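Local coordinates for G/U mismatch-specific DNA glycosylase (Deinococcus radiodurans, PDB 2C2Q), which belongs to the uracil-DNA glycosylase superfamily and has its alpha/beta fold, with helices packed around a central, mainly parallel sheet, at residues Gly61-Gln66 / Pro76-Gly81; Thr83-Arg88 / Asp104-Lys109; Thr121-Ala126 / Leu154-Ser159. The protein carries 1 engineered substitution. All coordinates share one frame; numbering follows the deposited sequence.

Overall arrangement
All three contacts are largely buried and reach the same central sheet, but they differ in depth and chemistry. Interaction 1 lies furthest out, about 13 Å from the chain centre, where a solvent-exposed proline covers a tyrosine ring. It shares strand 80-84 with interaction 2, although their centres are about 21 Å apart. Interaction 2 seats helix 103-113 beside the end of that strand, with apolar packing toward the sheet and charged groups beside it. Interaction 3, about 8 Å from the chain centre, joins two chain segments leaving neighbouring strands, mostly through backbone atoms and small side chains. Interactions 2 and 3 touch where Val85 CG2 lies 3.8 Å from Gly125 O.

Interaction 1 of 3, residues Gly61-Gln66 / Pro76-Gly81; sequences GLTPRQ and PQYGLG
A CH-pi contact of Pro64 with the ring of Tyr78, backed by apolar packing of Leu62 on Leu80, holds together the two ends of the loop between helix 53-59 and strand 80-84. That strand forms one edge of the central sheet in this alpha/beta fold of the uracil-DNA glycosylase superfamily. The loop starts at Gly61, whose positive phi ends the helix in a Schellman motif, a conformation that glycine adopts easily.

Tyr78 carries most of the contact. Its CG stands anti to the carbonyl carbon (chi1 -56°), which carries the ring across to Pro64. Pro64 CD sits 3.7 Å from the ring centroid and 20° off the ring normal, so the proline lies over one face, displaced toward the rim. Proline suits this place because its ring is rigid and the C-H groups next to its nitrogen are somewhat polarised. CG of the same proline reaches on to the hydroxyl end, 3.5 Å from Tyr78 OH. The opposite face of the tyrosine is covered by Gln77 CG, so the aromatic ring is clamped between two aliphatic groups. Thr63 adds its methyl obliquely, while its OG1 donates to Arg65 O at 2.7 Å, nearly along the C=O axis. This bond spans Pro64 and probably helps to fix the turn.

Deeper in, Leu62 CB meets Leu80 CD2 at 4.1 Å. Both leucines also touch Leu28 of the neighbouring strand 28-32, and Leu62 rests on Leu57 of the helix, so branched apolar side chains fill the angle between helix and sheet. The two backbones are joined by a single water, which donates one hydrogen bond to Leu62 O and another to Tyr78 O, each 2.7 Å long.

Interaction 2 of 3, residues Thr83-Arg88 / Asp104-Lys109; sequences TDVAKR and DELRRK
Arg88 and Glu105 meet in a salt bridge at one end of this contact, while Leu106 packs against Thr83 and Val85 nearer the sheet. Arg88 NH1 donates to Glu105 OE1 over 3.0 Å with an almost straight N-H...O angle of 172°. The oxygen lies in the guanidinium plane and is approached on its syn side. A second bond, from Arg88 NH2 to Glu105 OE2, is weak at 3.4 Å; the two planes are turned 32° apart, and a water bonded to the same NH2 also donates weakly to that OE2.

Leu106 spreads its two methyls over different partners: CD1 lies 3.7 Å from Thr83 CG2, and CD2 lies 4.2 Å from Val85 CG2. A threonine suits its position because it faces both ways. With chi1 at -176°, its OG1 is directed toward the lysines and its methyl toward the leucine. A water donates to Thr83 OG1 (2.9 Å) and accepts from Lys109 NZ (2.7 Å), at the end of an extended lysine chain.

Further out, Asp20 organises the polar layer. One of its oxygens is shared by Lys87 NZ and Thr83 OG1, and the other takes Lys109 NZ, so the two lysines gather round a carboxylate that probably stabilises both charges. Lys87 NZ also donates to Val18 O. Arg88 is steadied through its NE by Glu15. On the sheet side, Leu106 and Val85 both rest on Val31 of strand 28-32. Helix 103-113 is thus seated as the connection of a beta-alpha-beta crossover, which leads from strand 80-84 past strand 28-32 to the parallel strand 117-120.

Interaction 3 of 3, residues Thr121-Ala126 / Leu154-Ser159; sequences TSKRGA and LWVLPS
Thr121 and Ser122 run against Leu157 and Ser159 where the chain leaves two adjacent parallel strands, 117-120 and 153-156, at their C-terminal ends in this alpha/beta fold. Thr121 turns its side chain away, with OG1 bonded to Tyr46 OH, and offers its backbone instead: its carbonyl O receives a CA-H...O contact from Ser159 CA at 3.3 Å. An acetate ion, probably from the crystallisation liquor, lies about 5 Å from the threonine side chain; such ions can mark pockets.

Ser122 is the N-cap of helix 123-130. Its CA approaches Leu157 O at 3.4 Å, and its CB meets Ser159 CB at 3.9 Å; two small serines allow the backbones to pass this closely.

Lys123 begins the helix. A water accepts from its backbone N at 3.1 Å and, weakly, from Ser159 N, serving amides from both segments. The aliphatic part of the side chain crosses Val156 at about a right angle, CG lying 4.0 Å from Val156 CG1, while its amino group runs on to Leu137 O and the ring of Tyr139.

One turn later Ala126 points its methyl toward the strand, a short side chain that lets helix and strand lie close. With chi1 at 174°, Val156 CG2 stands anti to the carbonyl carbon and meets Ala126 CB at a tight 3.4 Å.

Interaction 1 of 3, residues Gly61-Gln66 / Pro76-Gly81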
loop_
_atom_site.group_PDB
_atom_site.type_symbol
_atom_site.label_atom_id
_atom_site.label_comp_id
_atom_site.label_asym_id
_atom_site.label_seq_id
_atom_site.Cartn_x
_atom_site.Cartn_y
_atom_site.Cartn_z
ATOM N N GLY A 61 -6.888 7.389 11.969
ATOM C CA GLY A 61 -7.944 6.451 12.390
ATOM C C GLY A 61 -8.226 5.379 11.351
ATOM O O GLY A 61 -9.360 4.974 11.170
ATOM N N LEU A 62 -7.212 4.952 10.605
ATOM C CA LEU A 62 -7.357 3.719 9.779
ATOM C C LEU A 62 -7.296 2.522 10.706
ATOM O O LEU A 62 -7.950 1.472 10.449
ATOM C CB LEU A 62 -6.274 3.665 8.689
ATOM C CG LEU A 62 -6.491 4.587 7.506
ATOM C CD1 LEU A 62 -5.254 4.758 6.614
ATOM C CD2 LEU A 62 -7.730 4.130 6.708
ATOM N N THR A 63 -6.528 2.655 11.784
ATOM C CA THR A 63 -6.514 1.685 12.873
ATOM C C THR A 63 -6.761 2.393 14.227
ATOM O O THR A 63 -6.401 3.565 14.390
ATOM C CB THR A 63 -5.184 0.866 12.907
ATOM O OG1 THR A 63 -4.045 1.666 13.336
ATOM C CG2 THR A 63 -4.847 0.308 11.510
ATOM N N PRO A 64 -7.398 1.695 15.178
ATOM C CA PRO A 64 -7.686 2.257 16.516
ATOM C C PRO A 64 -6.535 2.263 17.519
ATOM O O PRO A 64 -6.674 2.860 18.598
ATOM C CB PRO A 64 -8.790 1.336 17.047
ATOM C CG PRO A 64 -8.502 -0.016 16.406
ATOM C CD PRO A 64 -7.992 0.346 15.009
ATOM N N ARG A 65 -5.443 1.559 17.213
ATOM C CA ARG A 65 -4.236 1.505 18.052
ATOM C C ARG A 65 -3.087 1.565 17.065
ATOM O O ARG A 65 -3.324 1.335 15.889
ATOM C CB ARG A 65 -4.170 0.176 18.800
ATOM C CG ARG A 65 -4.712 0.202 20.264
ATOM C CD ARG A 65 -4.880 -1.230 20.890
ATOM N NE ARG A 65 -4.462 -2.273 19.938
ATOM C CZ ARG A 65 -3.227 -2.779 19.843
ATOM N NH1 ARG A 65 -2.268 -2.372 20.671
ATOM N NH2 ARG A 65 -2.947 -3.707 18.919
ATOM N N GLN A 66 -1.872 1.878 17.511
ATOM C CA GLN A 66 -0.721 1.807 16.619
ATOM C C GLN A 66 -0.252 0.335 16.616
ATOM O O GLN A 66 0.129 -0.225 17.682
ATOM C CB GLN A 66 0.413 2.765 17.034
ATOM C CG GLN A 66 1.698 2.560 16.220
ATOM C CD GLN A 66 2.796 3.594 16.501
ATOM O OE1 GLN A 66 2.511 4.731 16.900
ATOM N NE2 GLN A 66 4.037 3.216 16.262
ATOM N N PRO A 76 -6.851 -6.834 8.000
ATOM C CA PRO A 76 -8.181 -7.066 7.426
ATOM C C PRO A 76 -9.355 -6.917 8.392
ATOM O O PRO A 76 -10.483 -6.682 7.927
ATOM C CB PRO A 76 -8.105 -8.511 6.874
ATOM C CG PRO A 76 -6.661 -8.671 6.549
ATOM C CD PRO A 76 -5.937 -7.969 7.686
ATOM N N GLN A 77 -9.109 -7.046 9.682
ATOM C CA GLN A 77 -10.180 -6.861 10.657
ATOM C C GLN A 77 -10.667 -5.374 10.629
ATOM O O GLN A 77 -11.754 -5.039 11.097
ATOM C CB GLN A 77 -9.725 -7.332 12.035
ATOM C CG GLN A 77 -8.796 -6.370 12.786
ATOM C CD GLN A 77 -8.421 -6.850 14.123
ATOM O OE1 GLN A 77 -9.260 -7.432 14.870
ATOM N NE2 GLN A 77 -7.159 -6.593 14.495
ATOM N N TYR A 78 -9.849 -4.514 10.047
ATOM C CA TYR A 78 -10.167 -3.084 9.870
ATOM C C TYR A 78 -10.474 -2.774 8.421
ATOM O O TYR A 78 -10.608 -1.613 8.042
ATOM C CB TYR A 78 -8.984 -2.229 10.413
ATOM C CG TYR A 78 -8.650 -2.539 11.857
ATOM C CD1 TYR A 78 -9.639 -2.531 12.817
ATOM C CD2 TYR A 78 -7.339 -2.820 12.258
ATOM C CE1 TYR A 78 -9.362 -2.806 14.157
ATOM C CE2 TYR A 78 -7.057 -3.090 13.567
ATOM C CZ TYR A 78 -8.071 -3.094 14.514
ATOM O OH TYR A 78 -7.778 -3.346 15.835
ATOM N N GLY A 79 -10.583 -3.820 7.602
ATOM C CA GLY A 79 -10.815 -3.709 6.172
ATOM C C GLY A 79 -9.622 -3.271 5.315
ATOM O O GLY A 79 -9.781 -2.880 4.160
ATOM N N LEU A 80 -8.420 -3.432 5.865
ATOM C CA LEU A 80 -7.190 -3.039 5.177
ATOM C C LEU A 80 -6.359 -4.282 4.798
ATOM O O LEU A 80 -6.327 -5.261 5.559
ATOM C CB LEU A 80 -6.326 -2.149 6.057
ATOM C CG LEU A 80 -6.548 -0.621 5.884
ATOM C CD1 LEU A 80 -8.080 -0.290 6.110
ATOM C CD2 LEU A 80 -5.646 0.127 6.813
ATOM N N GLY A 81 -5.708 -4.191 3.653
ATOM C CA GLY A 81 -4.714 -5.190 3.191
ATOM C C GLY A 81 -3.415 -4.536 2.742
ATOM O O GLY A 81 -3.270 -3.286 2.761
HETATM O O HOH W 1 -10.229 0.868 9.135
#

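Interaction 2 of 3, residues Thr83-Arg88 / Asp104-Lys109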
loop_
_atom_site.group_PDB
_atom_site.type_symbol
_atom_site.label_atom_id
_atom_site.label_comp_id
_atom_site.label_asym_id
_atom_site.label_seq_id
_atom_site.Cartn_x
_atom_site.Cartn_y
_atom_site.Cartn_z
ATOM N N THR A 83 0.192 -5.055 0.031
ATOM C CA THR A 83 1.152 -5.712 -0.896
ATOM C C THR A 83 2.210 -4.670 -1.346
ATOM O O THR A 83 2.192 -3.551 -0.857
ATOM C CB THR A 83 0.418 -6.370 -2.102
ATOM O OG1 THR A 83 1.365 -7.068 -2.938
ATOM C CG2 THR A 83 -0.274 -5.313 -3.011
ATOM N N ASP A 84 3.063 -5.022 -2.301
ATOM C CA ASP A 84 4.074 -4.120 -2.840
ATOM C C ASP A 84 4.235 -4.370 -4.326
ATOM O O ASP A 84 3.961 -5.470 -4.798
ATOM C CB ASP A 84 5.426 -4.392 -2.188
ATOM C CG ASP A 84 5.508 -3.903 -0.733
ATOM O OD1 ASP A 84 4.983 -2.797 -0.397
ATOM O OD2 ASP A 84 6.161 -4.540 0.133
ATOM N N VAL A 85 4.777 -3.397 -5.030
ATOM C CA VAL A 85 5.011 -3.591 -6.473
ATOM C C VAL A 85 6.105 -4.627 -6.699
ATOM O O VAL A 85 6.054 -5.418 -7.655
ATOM C CB VAL A 85 5.344 -2.240 -7.147
ATOM C CG1 VAL A 85 5.493 -2.398 -8.677
ATOM C CG2 VAL A 85 4.260 -1.164 -6.804
ATOM N N ALA A 86 7.121 -4.621 -5.841
ATOM C CA ALA A 86 8.203 -5.610 -5.866
ATOM C C ALA A 86 8.114 -6.539 -4.623
ATOM O O ALA A 86 8.209 -6.070 -3.470
ATOM C CB ALA A 86 9.523 -4.922 -5.915
ATOM N N LYS A 87 7.936 -7.840 -4.855
ATOM C CA LYS A 87 7.698 -8.769 -3.756
ATOM C C LYS A 87 8.878 -9.739 -3.461
ATOM O O LYS A 87 8.897 -10.386 -2.442
ATOM C CB LYS A 87 6.467 -9.593 -4.069
ATOM C CG LYS A 87 5.154 -8.821 -3.941
ATOM C CD LYS A 87 4.877 -8.284 -2.492
ATOM C CE LYS A 87 4.897 -9.404 -1.464
ATOM N NZ LYS A 87 4.280 -9.013 -0.133
ATOM N N ARG A 88 9.769 -9.888 -4.444
ATOM C CA ARG A 88 10.871 -10.856 -4.360
ATOM C C ARG A 88 12.232 -10.229 -4.087
ATOM O O ARG A 88 13.251 -10.962 -4.081
ATOM C CB ARG A 88 10.958 -11.614 -5.711
ATOM C CG ARG A 88 9.661 -12.416 -6.031
ATOM C CD ARG A 88 9.777 -13.299 -7.302
ATOM N NE ARG A 88 8.570 -14.099 -7.548
ATOM C CZ ARG A 88 7.427 -13.597 -8.046
ATOM N NH1 ARG A 88 7.311 -12.299 -8.325
ATOM N NH2 ARG A 88 6.390 -14.406 -8.273
ATOM N N ASP A 104 2.242 -5.841 -13.026
ATOM C CA ASP A 104 1.397 -6.800 -13.718
ATOM C C ASP A 104 0.801 -7.791 -12.728
ATOM O O ASP A 104 -0.403 -7.951 -12.702
ATOM C CB ASP A 104 2.169 -7.500 -14.853
ATOM C CG ASP A 104 3.413 -8.260 -14.373
ATOM O OD1 ASP A 104 4.245 -7.652 -13.632
ATOM O OD2 ASP A 104 3.651 -9.459 -14.682
ATOM N N GLU A 105 1.635 -8.366 -11.854
ATOM C CA GLU A 105 1.141 -9.202 -10.747
ATOM C C GLU A 105 0.251 -8.428 -9.782
ATOM O O GLU A 105 -0.735 -8.967 -9.286
ATOM C CB GLU A 105 2.305 -9.862 -10.009
ATOM C CG GLU A 105 3.015 -10.933 -10.830
ATOM C CD GLU A 105 4.063 -11.682 -10.058
ATOM O OE1 GLU A 105 4.777 -11.075 -9.216
ATOM O OE2 GLU A 105 4.179 -12.902 -10.300
ATOM N N LEU A 106 0.581 -7.161 -9.524
ATOM C CA LEU A 106 -0.276 -6.314 -8.687
ATOM C C LEU A 106 -1.657 -6.196 -9.353
ATOM O O LEU A 106 -2.668 -6.355 -8.715
ATOM C CB LEU A 106 0.333 -4.909 -8.526
ATOM C CG LEU A 106 -0.501 -3.828 -7.836
ATOM C CD1 LEU A 106 -0.969 -4.300 -6.449
ATOM C CD2 LEU A 106 0.373 -2.556 -7.759
ATOM N N ARG A 107 -1.652 -5.879 -10.643
ATOM C CA ARG A 107 -2.921 -5.642 -11.338
ATOM C C ARG A 107 -3.786 -6.875 -11.322
ATOM O O ARG A 107 -4.977 -6.764 -11.096
ATOM C CB ARG A 107 -2.639 -5.159 -12.737
ATOM C CG ARG A 107 -2.379 -3.644 -12.822
ATOM C CD ARG A 107 -1.944 -3.221 -14.261
ATOM N NE ARG A 107 -1.567 -1.803 -14.393
ATOM C CZ ARG A 107 -2.415 -0.788 -14.541
ATOM N NH1 ARG A 107 -3.739 -0.991 -14.558
ATOM N NH2 ARG A 107 -1.941 0.461 -14.647
ATOM N N ARG A 108 -3.192 -8.049 -11.492
ATOM C CA ARG A 108 -3.955 -9.315 -11.393
ATOM C C ARG A 108 -4.595 -9.536 -10.026
ATOM O O ARG A 108 -5.726 -9.988 -9.927
ATOM C CB ARG A 108 -3.091 -10.508 -11.735
ATOM C CG ARG A 108 -2.698 -10.534 -13.192
ATOM C CD ARG A 108 -1.500 -11.471 -13.530
ATOM N NE ARG A 108 -1.660 -12.850 -13.071
ATOM C CZ ARG A 108 -0.799 -13.487 -12.274
ATOM N NH1 ARG A 108 0.299 -12.855 -11.840
ATOM N NH2 ARG A 108 -1.030 -14.754 -11.903
ATOM N N LYS A 109 -3.855 -9.204 -8.964
ATOM C CA LYS A 109 -4.389 -9.267 -7.641
ATOM C C LYS A 109 -5.578 -8.287 -7.454
ATOM O O LYS A 109 -6.520 -8.594 -6.783
ATOM C CB LYS A 109 -3.273 -8.988 -6.619
ATOM C CG LYS A 109 -2.198 -10.087 -6.574
ATOM C CD LYS A 109 -0.949 -9.580 -5.818
ATOM C CE LYS A 109 0.187 -10.494 -6.052
ATOM N NZ LYS A 109 1.476 -9.977 -5.402
HETATM O O HOH W 2 1.609 -7.283 -5.794
HETATM O O HOH W 3 3.450 -13.992 -7.890
#

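Interaction 3 of 3, residues Thr121-Ala126 / Leu154-Ser159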
loop_
_atom_site.group_PDB
_atom_site.type_symbol
_atom_site.label_atom_id
_atom_site.label_comp_id
_atom_site.label_asym_id
_atom_site.label_seq_id
_atom_site.Cartn_x
_atom_site.Cartn_y
_atom_site.Cartn_z
ATOM N N THR A 121 1.650 3.919 -1.348
ATOM C CA THR A 121 2.256 4.657 -0.200
ATOM C C THR A 121 3.489 5.465 -0.592
ATOM O O THR A 121 4.220 5.930 0.266
ATOM C CB THR A 121 2.603 3.685 0.955
ATOM O OG1 THR A 121 3.600 2.733 0.474
ATOM C CG2 THR A 121 1.330 2.840 1.317
ATOM N N SER A 122 3.746 5.564 -1.881
ATOM C CA SER A 122 4.746 6.517 -2.393
ATOM C C SER A 122 4.468 6.815 -3.859
ATOM O O SER A 122 3.867 6.025 -4.584
ATOM C CB SER A 122 6.170 5.956 -2.238
ATOM O OG SER A 122 6.291 4.779 -3.040
ATOM N N LYS A 123 4.898 7.985 -4.318
ATOM C CA LYS A 123 4.892 8.216 -5.764
ATOM C C LYS A 123 5.586 7.157 -6.622
ATOM O O LYS A 123 5.052 6.770 -7.649
ATOM C CB LYS A 123 5.494 9.594 -6.038
ATOM C CG LYS A 123 4.647 10.673 -5.447
ATOM C CD LYS A 123 4.818 11.919 -6.342
ATOM C CE LYS A 123 4.082 13.084 -5.735
ATOM N NZ LYS A 123 4.280 14.273 -6.637
ATOM N N ARG A 124 6.756 6.665 -6.196
ATOM C CA ARG A 124 7.481 5.701 -6.978
ATOM C C ARG A 124 6.714 4.413 -7.295
ATOM O O ARG A 124 6.743 3.930 -8.427
ATOM C CB ARG A 124 8.786 5.339 -6.241
ATOM C CG ARG A 124 9.682 4.371 -7.050
ATOM C CD ARG A 124 10.087 4.932 -8.423
ATOM N NE ARG A 124 10.867 3.961 -9.244
ATOM C CZ ARG A 124 12.212 3.852 -9.264
ATOM N NH1 ARG A 124 12.959 4.597 -8.456
ATOM N NH2 ARG A 124 12.803 2.956 -10.054
ATOM N N GLY A 125 6.062 3.841 -6.298
ATOM C CA GLY A 125 5.226 2.678 -6.528
ATOM C C GLY A 125 4.116 2.996 -7.528
ATOM O O GLY A 125 3.889 2.216 -8.450
ATOM N N ALA A 126 3.451 4.143 -7.359
ATOM C CA ALA A 126 2.356 4.549 -8.250
ATOM C C ALA A 126 2.917 4.737 -9.680
ATOM O O ALA A 126 2.355 4.253 -10.657
ATOM C CB ALA A 126 1.682 5.833 -7.742
ATOM N N LEU A 154 -8.131 4.833 -6.799
ATOM C CA LEU A 154 -6.652 4.722 -6.762
ATOM C C LEU A 154 -6.130 6.005 -6.126
ATOM O O LEU A 154 -6.584 7.118 -6.448
ATOM C CB LEU A 154 -6.154 4.561 -8.174
ATOM C CG LEU A 154 -4.803 3.996 -8.626
ATOM C CD1 LEU A 154 -4.989 3.717 -10.085
ATOM C CD2 LEU A 154 -3.632 4.964 -8.384
ATOM N N TRP A 155 -5.179 5.873 -5.204
ATOM C CA TRP A 155 -4.740 7.012 -4.409
ATOM C C TRP A 155 -3.232 6.951 -4.405
ATOM O O TRP A 155 -2.632 5.865 -4.553
ATOM C CB TRP A 155 -5.234 6.901 -2.946
ATOM C CG TRP A 155 -6.698 7.355 -2.715
ATOM C CD1 TRP A 155 -7.828 6.856 -3.307
ATOM C CD2 TRP A 155 -7.142 8.383 -1.822
ATOM N NE1 TRP A 155 -8.955 7.484 -2.818
ATOM C CE2 TRP A 155 -8.567 8.445 -1.920
ATOM C CE3 TRP A 155 -6.486 9.274 -0.952
ATOM C CZ2 TRP A 155 -9.340 9.365 -1.173
ATOM C CZ3 TRP A 155 -7.260 10.184 -0.201
ATOM C CH2 TRP A 155 -8.680 10.237 -0.351
ATOM N N VAL A 156 -2.624 8.127 -4.216
ATOM C CA VAL A 156 -1.156 8.216 -4.140
ATOM C C VAL A 156 -0.842 8.994 -2.888
ATOM O O VAL A 156 -1.480 10.030 -2.612
ATOM C CB VAL A 156 -0.542 8.853 -5.407
ATOM C CG1 VAL A 156 0.976 9.082 -5.240
ATOM C CG2 VAL A 156 -0.776 7.973 -6.671
ATOM N N LEU A 157 0.068 8.464 -2.056
ATOM C CA LEU A 157 0.274 9.050 -0.749
ATOM C C LEU A 157 1.715 9.458 -0.567
ATOM O O LEU A 157 2.571 8.864 -1.187
ATOM C CB LEU A 157 -0.115 8.098 0.392
ATOM C CG LEU A 157 -1.550 7.530 0.298
ATOM C CD1 LEU A 157 -1.684 6.321 1.320
ATOM C CD2 LEU A 157 -2.565 8.557 0.612
ATOM N N PRO A 158 1.974 10.492 0.259
ATOM C CA PRO A 158 3.368 10.900 0.562
ATOM C C PRO A 158 4.063 9.776 1.298
ATOM O O PRO A 158 3.515 9.237 2.258
ATOM C CB PRO A 158 3.194 12.134 1.477
ATOM C CG PRO A 158 1.807 12.697 1.109
ATOM C CD PRO A 158 0.995 11.369 0.942
ATOM N N SER A 159 5.267 9.429 0.837
ATOM C CA SER A 159 6.067 8.371 1.533
ATOM C C SER A 159 6.256 8.632 3.044
ATOM O O SER A 159 6.527 9.772 3.470
ATOM C CB SER A 159 7.396 8.154 0.802
ATOM O OG SER A 159 8.209 7.311 1.552
HETATM O O HOH W 4 6.354 9.814 -2.347
#